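Local coordinates for protein putative primosome component (Streptococcus pyogenes serotype M3, PDB 2QGZ) that probably binds ATP and acts as a DnaI-type loader of the replicative helicase during primosome assembly, at residues I109-V112 with Y118-I121; V236-L241 with M282-Y287. One frame throughout, in Å; residues are numbered along the deposited sequence.

Contact 1: residues I109-V112 with Y118-I121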
ATOM      1  N   ILE A 109      -0.625  -3.180 -13.092  1.00 47.56           N
ATOM      2  CA  ILE A 109      -1.049  -2.517 -11.863  1.00 46.27           C
ATOM      3  C   ILE A 109      -2.555  -2.598 -11.651  1.00 46.29           C
ATOM      4  O   ILE A 109      -3.316  -1.812 -12.219  1.00 48.09           O
ATOM      5  CB  ILE A 109      -0.630  -1.029 -11.872  1.00 44.35           C
ATOM      6  CG1 ILE A 109       0.886  -0.918 -11.997  1.00 42.84           C
ATOM      7  CG2 ILE A 109      -1.097  -0.343 -10.612  1.00 42.43           C
ATOM      8  CD1 ILE A 109       1.376   0.507 -12.116  1.00 42.31           C
ATOM      9  N   GLN A 110      -2.984  -3.543 -10.822  1.00 45.92           N
ATOM     10  CA  GLN A 110      -4.403  -3.714 -10.539  1.00 45.72           C
ATOM     11  C   GLN A 110      -4.909  -2.666  -9.552  1.00 43.51           C
ATOM     12  O   GLN A 110      -4.250  -2.362  -8.557  1.00 43.32           O
ATOM     13  CB  GLN A 110      -4.665  -5.120  -9.991  1.00 47.84           C
ATOM     14  CG  GLN A 110      -4.592  -6.235 -11.036  1.00 52.66           C
ATOM     15  CD  GLN A 110      -3.215  -6.364 -11.680  1.00 56.88           C
ATOM     16  OE1 GLN A 110      -3.061  -6.179 -12.895  1.00 58.26           O
ATOM     17  NE2 GLN A 110      -2.207  -6.685 -10.871  1.00 57.24           N
ATOM     18  N   LEU A 111      -6.080  -2.108  -9.841  1.00 43.12           N
ATOM     19  CA  LEU A 111      -6.683  -1.101  -8.981  1.00 42.36           C
ATOM     20  C   LEU A 111      -7.990  -1.626  -8.414  1.00 43.94           C
ATOM     21  O   LEU A 111      -8.712  -2.370  -9.076  1.00 45.46           O
ATOM     22  CB  LEU A 111      -6.981   0.175  -9.761  1.00 40.97           C
ATOM     23  CG  LEU A 111      -5.869   0.925 -10.490  1.00 41.94           C
ATOM     24  CD1 LEU A 111      -6.487   2.115 -11.201  1.00 42.00           C
ATOM     25  CD2 LEU A 111      -4.803   1.384  -9.509  1.00 41.36           C
ATOM     26  N   VAL A 112      -8.287  -1.239  -7.181  1.00 44.61           N
ATOM     27  CA  VAL A 112      -9.511  -1.644  -6.519  1.00 43.67           C
ATOM     28  C   VAL A 112     -10.088  -0.416  -5.840  1.00 45.63           C
ATOM     29  O   VAL A 112      -9.594   0.023  -4.798  1.00 44.41           O
ATOM     30  CB  VAL A 112      -9.263  -2.743  -5.459  1.00 45.71           C
ATOM     31  CG1 VAL A 112     -10.547  -3.005  -4.667  1.00 44.54           C
ATOM     32  CG2 VAL A 112      -8.795  -4.031  -6.137  1.00 43.30           C
ATOM     33  N   TYR A 118      -4.124   6.452 -10.902  1.00 39.74           N
ATOM     34  CA  TYR A 118      -3.155   5.769 -10.037  1.00 40.01           C
ATOM     35  C   TYR A 118      -2.360   4.694 -10.749  1.00 39.22           C
ATOM     36  O   TYR A 118      -1.480   4.077 -10.161  1.00 40.19           O
ATOM     37  CB  TYR A 118      -3.845   5.120  -8.838  1.00 37.88           C
ATOM     38  CG  TYR A 118      -4.112   6.058  -7.698  1.00 40.58           C
ATOM     39  CD1 TYR A 118      -5.262   6.840  -7.666  1.00 43.30           C
ATOM     40  CD2 TYR A 118      -3.208   6.171  -6.642  1.00 41.68           C
ATOM     41  CE1 TYR A 118      -5.507   7.711  -6.610  1.00 45.12           C
ATOM     42  CE2 TYR A 118      -3.443   7.033  -5.588  1.00 44.28           C
ATOM     43  CZ  TYR A 118      -4.593   7.802  -5.577  1.00 46.52           C
ATOM     44  OH  TYR A 118      -4.815   8.683  -4.540  1.00 49.19           O
ATOM     45  N   ARG A 119      -2.679   4.470 -12.012  1.00 41.63           N
ATOM     46  CA  ARG A 119      -2.013   3.453 -12.811  1.00 42.37           C
ATOM     47  C   ARG A 119      -1.022   4.134 -13.757  1.00 42.89           C
ATOM     48  O   ARG A 119      -0.270   3.474 -14.473  1.00 40.45           O
ATOM     49  CB  ARG A 119      -3.084   2.672 -13.586  1.00 46.37           C
ATOM     50  CG  ARG A 119      -2.598   1.496 -14.415  1.00 51.67           C
ATOM     51  CD  ARG A 119      -3.698   0.429 -14.525  1.00 52.95           C
ATOM     52  NE  ARG A 119      -4.955   0.987 -15.003  1.00 54.62           N
ATOM     53  CZ  ARG A 119      -6.150   0.587 -14.585  1.00 57.88           C
ATOM     54  NH1 ARG A 119      -6.246  -0.380 -13.681  1.00 56.47           N
ATOM     55  NH2 ARG A 119      -7.247   1.166 -15.056  1.00 59.19           N
ATOM     56  N   HIS A 120      -1.010   5.467 -13.731  1.00 41.90           N
ATOM     57  CA  HIS A 120      -0.117   6.236 -14.595  1.00 41.84           C
ATOM     58  C   HIS A 120       0.750   7.246 -13.839  1.00 40.81           C
ATOM     59  O   HIS A 120       0.966   8.364 -14.317  1.00 41.72           O
ATOM     60  CB  HIS A 120      -0.934   6.967 -15.672  1.00 42.13           C
ATOM     61  CG  HIS A 120      -1.833   6.067 -16.462  1.00 43.48           C
ATOM     62  ND1 HIS A 120      -1.354   5.066 -17.282  1.00 44.06           N
ATOM     63  CD2 HIS A 120      -3.185   6.000 -16.537  1.00 42.77           C
ATOM     64  CE1 HIS A 120      -2.372   4.424 -17.829  1.00 43.56           C
ATOM     65  NE2 HIS A 120      -3.494   4.971 -17.393  1.00 45.15           N
ATOM     66  N   ILE A 121       1.255   6.860 -12.671  1.00 38.51           N
ATOM     67  CA  ILE A 121       2.103   7.752 -11.884  1.00 36.56           C
ATOM     68  C   ILE A 121       3.554   7.295 -11.926  1.00 35.86           C
ATOM     69  O   ILE A 121       3.862   6.166 -11.548  1.00 36.70           O
ATOM     70  CB  ILE A 121       1.634   7.814 -10.418  1.00 36.15           C
ATOM     71  CG1 ILE A 121       0.171   8.267 -10.377  1.00 37.51           C
ATOM     72  CG2 ILE A 121       2.497   8.786  -9.637  1.00 31.13           C
ATOM     73  CD1 ILE A 121      -0.409   8.368  -8.995  1.00 39.92           C
TER
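Arg119 lays its side chain along Ile109 and across Leu111 of strand 109-112, and following it outward tells most of the contact. Its CB only skirts CD1 of Leu111. With CG anti to the backbone N (chi1 -176°), the chain is led toward the strand, and Arg119 CG comes 4.1 Å from CB of Ile109. Arg119 CD reaches within 3.2 Å of Ile109 O, a close approach of a methylene to a carbonyl and not a hydrogen bond. The chain then bends at chi3 (53°), which carries the guanidinium back across Leu111. There Leu111 CD1 lies over one face of the group, displaced toward its rim and 3.7 Å from Arg119 CZ, while Leu111 CG is 3.5 Å from Arg119 NH1. Ile109 O sits near the guanidinium plane at its edge.

The other branch of the leucine serves the neighbouring residue: Leu111 CD2 packs 3.9 Å from CB of Tyr118, the two side chains running roughly at right angles. The tyrosine ring leads off toward helix 165-179, where its OH is hydrogen-bonded to OG of Ser166 and its ring meets Tyr167 edge to face.

The loop with its 3-10 segment is packed against an outermost strand of the parallel sheet by methylene contacts, a leucine methyl over a guanidinium face and a leucine-tyrosine apolar touch, beside what is probably the Walker A P-loop of a P-loop NTPase fold.

Contact 2: residues V236-L241 with M282-Y287; sequences VLQVIL and MERVRY
Gln238 and Arg284 supply the polar part of this helix-to-helix contact. A single acceptor, Gln238 OE1, takes two hydrogen bonds from the side of the guanidinium that carries NE and NH2. The bond from Arg284 NE is 2.7 Å long and fairly straight, with an N-H...O angle of 158°; that from Arg284 NH2 to the same oxygen measures 3.0 Å and is more bent. OE1 lies almost in the guanidinium plane, whereas the amide is turned 54° from it. Relative to the amide the two donors differ: NH2 lies in the carbonyl plane, NE above it. The arginine spans the gap because its chain is extended from CG to NE, and the glutamine meets it by bending at chi2. Two donors on one oxygen should limit the swing of the guanidinium; the amide, held through OE1 alone, is less constrained by this pair. Arg284 NH1 has a further hydrogen-bond partner beyond the two segments.

Apolar packing runs alongside. Leu241 CB lies 3.9 Å from Arg284 CD, so the aliphatic base of the arginine rests against the leucine. Leu241 CD2 then meets CG2 of Val285 at 4.0 Å, and Val285 continues onto Phe259 of helix 259-263.

Arg280 NH1, of like charge, lies close to Arg284 NH2, and the Gln238 side chain also touches Arg280.

The axes of segments 237-241 and 282-287 pass 9.9 Å apart at 35°, running broadly the same way. Such packing joins helix 237-247 to helix 281-288, which leads into the edge strand 289-293, within the alpha/beta architecture of a P-loop NTPase.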
ATOM      1  N   VAL A 236     -11.309 -10.052   7.947  1.00 51.55           N
ATOM      2  CA  VAL A 236     -10.840  -9.990   6.566  1.00 48.48           C
ATOM      3  C   VAL A 236      -9.415  -9.452   6.504  1.00 46.75           C
ATOM      4  O   VAL A 236      -8.521 -10.098   5.960  1.00 47.05           O
ATOM      5  CB  VAL A 236     -11.743  -9.089   5.706  1.00 50.23           C
ATOM      6  CG1 VAL A 236     -11.303  -9.154   4.258  1.00 49.42           C
ATOM      7  CG2 VAL A 236     -13.196  -9.522   5.846  1.00 49.43           C
ATOM      8  N   LEU A 237      -9.206  -8.270   7.071  1.00 43.54           N
ATOM      9  CA  LEU A 237      -7.886  -7.656   7.075  1.00 42.11           C
ATOM     10  C   LEU A 237      -6.913  -8.541   7.845  1.00 41.96           C
ATOM     11  O   LEU A 237      -5.797  -8.802   7.397  1.00 42.18           O
ATOM     12  CB  LEU A 237      -7.956  -6.273   7.726  1.00 40.46           C
ATOM     13  CG  LEU A 237      -6.897  -5.205   7.431  1.00 42.56           C
ATOM     14  CD1 LEU A 237      -6.209  -4.818   8.722  1.00 41.89           C
ATOM     15  CD2 LEU A 237      -5.897  -5.698   6.399  1.00 40.12           C
ATOM     16  N   GLN A 238      -7.356  -9.015   9.004  1.00 42.17           N
ATOM     17  CA  GLN A 238      -6.536  -9.859   9.863  1.00 39.50           C
ATOM     18  C   GLN A 238      -6.068 -11.114   9.131  1.00 38.79           C
ATOM     19  O   GLN A 238      -4.905 -11.497   9.227  1.00 37.79           O
ATOM     20  CB  GLN A 238      -7.332 -10.231  11.119  1.00 42.03           C
ATOM     21  CG  GLN A 238      -6.484 -10.635  12.319  1.00 43.08           C
ATOM     22  CD  GLN A 238      -5.895 -12.023  12.189  1.00 44.02           C
ATOM     23  OE1 GLN A 238      -4.763 -12.273  12.609  1.00 45.33           O
ATOM     24  NE2 GLN A 238      -6.666 -12.938  11.612  1.00 42.91           N
ATOM     25  N   VAL A 239      -6.963 -11.744   8.381  1.00 38.90           N
ATOM     26  CA  VAL A 239      -6.601 -12.962   7.668  1.00 38.07           C
ATOM     27  C   VAL A 239      -5.696 -12.677   6.475  1.00 37.59           C
ATOM     28  O   VAL A 239      -4.745 -13.415   6.226  1.00 35.33           O
ATOM     29  CB  VAL A 239      -7.854 -13.726   7.190  1.00 39.20           C
ATOM     30  CG1 VAL A 239      -7.456 -15.092   6.611  1.00 38.53           C
ATOM     31  CG2 VAL A 239      -8.799 -13.924   8.356  1.00 41.37           C
ATOM     32  N   ILE A 240      -5.995 -11.610   5.738  1.00 36.53           N
ATOM     33  CA  ILE A 240      -5.178 -11.247   4.594  1.00 34.27           C
ATOM     34  C   ILE A 240      -3.765 -10.954   5.080  1.00 32.73           C
ATOM     35  O   ILE A 240      -2.797 -11.441   4.511  1.00 33.21           O
ATOM     36  CB  ILE A 240      -5.736  -9.995   3.862  1.00 35.76           C
ATOM     37  CG1 ILE A 240      -6.972 -10.376   3.042  1.00 34.79           C
ATOM     38  CG2 ILE A 240      -4.665  -9.381   2.954  1.00 35.15           C
ATOM     39  CD1 ILE A 240      -7.646  -9.185   2.390  1.00 34.78           C
ATOM     40  N   LEU A 241      -3.645 -10.164   6.136  1.00 32.21           N
ATOM     41  CA  LEU A 241      -2.328  -9.830   6.653  1.00 32.62           C
ATOM     42  C   LEU A 241      -1.622 -11.089   7.154  1.00 33.90           C
ATOM     43  O   LEU A 241      -0.447 -11.322   6.840  1.00 35.86           O
ATOM     44  CB  LEU A 241      -2.449  -8.776   7.760  1.00 30.83           C
ATOM     45  CG  LEU A 241      -2.158  -7.305   7.391  1.00 32.77           C
ATOM     46  CD1 LEU A 241      -2.478  -7.008   5.934  1.00 31.41           C
ATOM     47  CD2 LEU A 241      -2.946  -6.385   8.323  1.00 28.40           C
ATOM     48  N   MET A 282      -2.885  -5.161  14.537  1.00 50.89           N
ATOM     49  CA  MET A 282      -1.952  -4.046  14.580  1.00 50.31           C
ATOM     50  C   MET A 282      -0.509  -4.556  14.676  1.00 48.63           C
ATOM     51  O   MET A 282       0.422  -3.899  14.211  1.00 49.23           O
ATOM     52  CB  MET A 282      -2.285  -3.144  15.775  1.00 51.29           C
ATOM     53  CG  MET A 282      -1.782  -1.718  15.657  1.00 54.75           C
ATOM     54  SD  MET A 282      -2.401  -0.871  14.175  1.00 54.99           S
ATOM     55  CE  MET A 282      -0.856  -0.615  13.302  1.00 54.91           C
ATOM     56  N   GLU A 283      -0.324  -5.729  15.276  1.00 46.42           N
ATOM     57  CA  GLU A 283       1.014  -6.310  15.401  1.00 44.14           C
ATOM     58  C   GLU A 283       1.473  -6.845  14.042  1.00 42.27           C
ATOM     59  O   GLU A 283       2.667  -6.949  13.777  1.00 41.03           O
ATOM     60  CB  GLU A 283       1.014  -7.438  16.443  1.00 44.62           C
ATOM     61  N   ARG A 284       0.516  -7.185  13.184  1.00 41.59           N
ATOM     62  CA  ARG A 284       0.845  -7.687  11.859  1.00 41.71           C
ATOM     63  C   ARG A 284       1.262  -6.520  10.963  1.00 41.36           C
ATOM     64  O   ARG A 284       2.148  -6.659  10.116  1.00 41.26           O
ATOM     65  CB  ARG A 284      -0.349  -8.424  11.248  1.00 42.60           C
ATOM     66  CG  ARG A 284      -0.741  -9.699  11.986  1.00 40.43           C
ATOM     67  CD  ARG A 284      -1.666 -10.542  11.130  1.00 38.74           C
ATOM     68  NE  ARG A 284      -2.205 -11.698  11.845  1.00 41.43           N
ATOM     69  CZ  ARG A 284      -1.514 -12.787  12.171  1.00 37.11           C
ATOM     70  NH1 ARG A 284      -0.230 -12.899  11.853  1.00 35.21           N
ATOM     71  NH2 ARG A 284      -2.123 -13.776  12.805  1.00 35.67           N
ATOM     72  N   VAL A 285       0.623  -5.368  11.155  1.00 40.36           N
ATOM     73  CA  VAL A 285       0.970  -4.187  10.381  1.00 40.32           C
ATOM     74  C   VAL A 285       2.414  -3.800  10.712  1.00 41.13           C
ATOM     75  O   VAL A 285       3.223  -3.576   9.809  1.00 39.67           O
ATOM     76  CB  VAL A 285       0.045  -2.995  10.709  1.00 39.98           C
ATOM     77  CG1 VAL A 285       0.452  -1.785   9.891  1.00 37.40           C
ATOM     78  CG2 VAL A 285      -1.394  -3.354  10.408  1.00 38.43           C
ATOM     79  N   ARG A 286       2.734  -3.740  12.007  1.00 41.52           N
ATOM     80  CA  ARG A 286       4.078  -3.373  12.442  1.00 41.92           C
ATOM     81  C   ARG A 286       5.108  -4.383  11.986  1.00 41.07           C
ATOM     82  O   ARG A 286       6.283  -4.062  11.836  1.00 41.92           O
ATOM     83  CB  ARG A 286       4.161  -3.264  13.967  1.00 45.19           C
ATOM     84  CG  ARG A 286       3.347  -2.148  14.595  1.00 50.27           C
ATOM     85  CD  ARG A 286       3.708  -2.010  16.069  1.00 55.77           C
ATOM     86  NE  ARG A 286       2.987  -0.917  16.721  1.00 61.74           N
ATOM     87  CZ  ARG A 286       1.733  -0.998  17.166  1.00 64.64           C
ATOM     88  NH1 ARG A 286       1.045  -2.129  17.042  1.00 64.44           N
ATOM     89  NH2 ARG A 286       1.161   0.063  17.725  1.00 65.84           N
ATOM     90  N   TYR A 287       4.684  -5.617  11.775  1.00 41.04           N
ATOM     91  CA  TYR A 287       5.629  -6.634  11.347  1.00 40.75           C
ATOM     92  C   TYR A 287       5.886  -6.547   9.838  1.00 38.60           C
ATOM     93  O   TYR A 287       7.014  -6.739   9.384  1.00 37.25           O
ATOM     94  CB  TYR A 287       5.112  -8.024  11.749  1.00 42.35           C
ATOM     95  CG  TYR A 287       5.936  -9.167  11.213  1.00 43.89           C
ATOM     96  CD1 TYR A 287       5.697  -9.686   9.943  1.00 45.33           C
ATOM     97  CD2 TYR A 287       6.984  -9.700  11.952  1.00 46.45           C
ATOM     98  CE1 TYR A 287       6.485 -10.704   9.420  1.00 47.46           C
ATOM     99  CE2 TYR A 287       7.784 -10.720  11.438  1.00 49.13           C
ATOM    100  CZ  TYR A 287       7.530 -11.214  10.170  1.00 48.32           C
ATOM    101  OH  TYR A 287       8.342 -12.192   9.633  1.00 47.54           O
TER

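The two contacts show how one alpha/beta domain uses different chemistry in different places. They lie on opposite sides of the chain's centre, with their centres about 23 Å apart, and share no secondary-structure element. Contact 1 is local and partly buried, tying an edge strand to the loop and 3-10 segment that follow it; contact 2 is the more buried and bridges helices far apart in sequence. An arginine dominates each, yet 109-112 with 118-121 uses its methylenes and one guanidinium face for packing, whereas 236-241 with 282-287 uses it as a paired donor. The sheet connects them, its outermost strands, 109-112 and 289-293, belonging to or following the elements in contact.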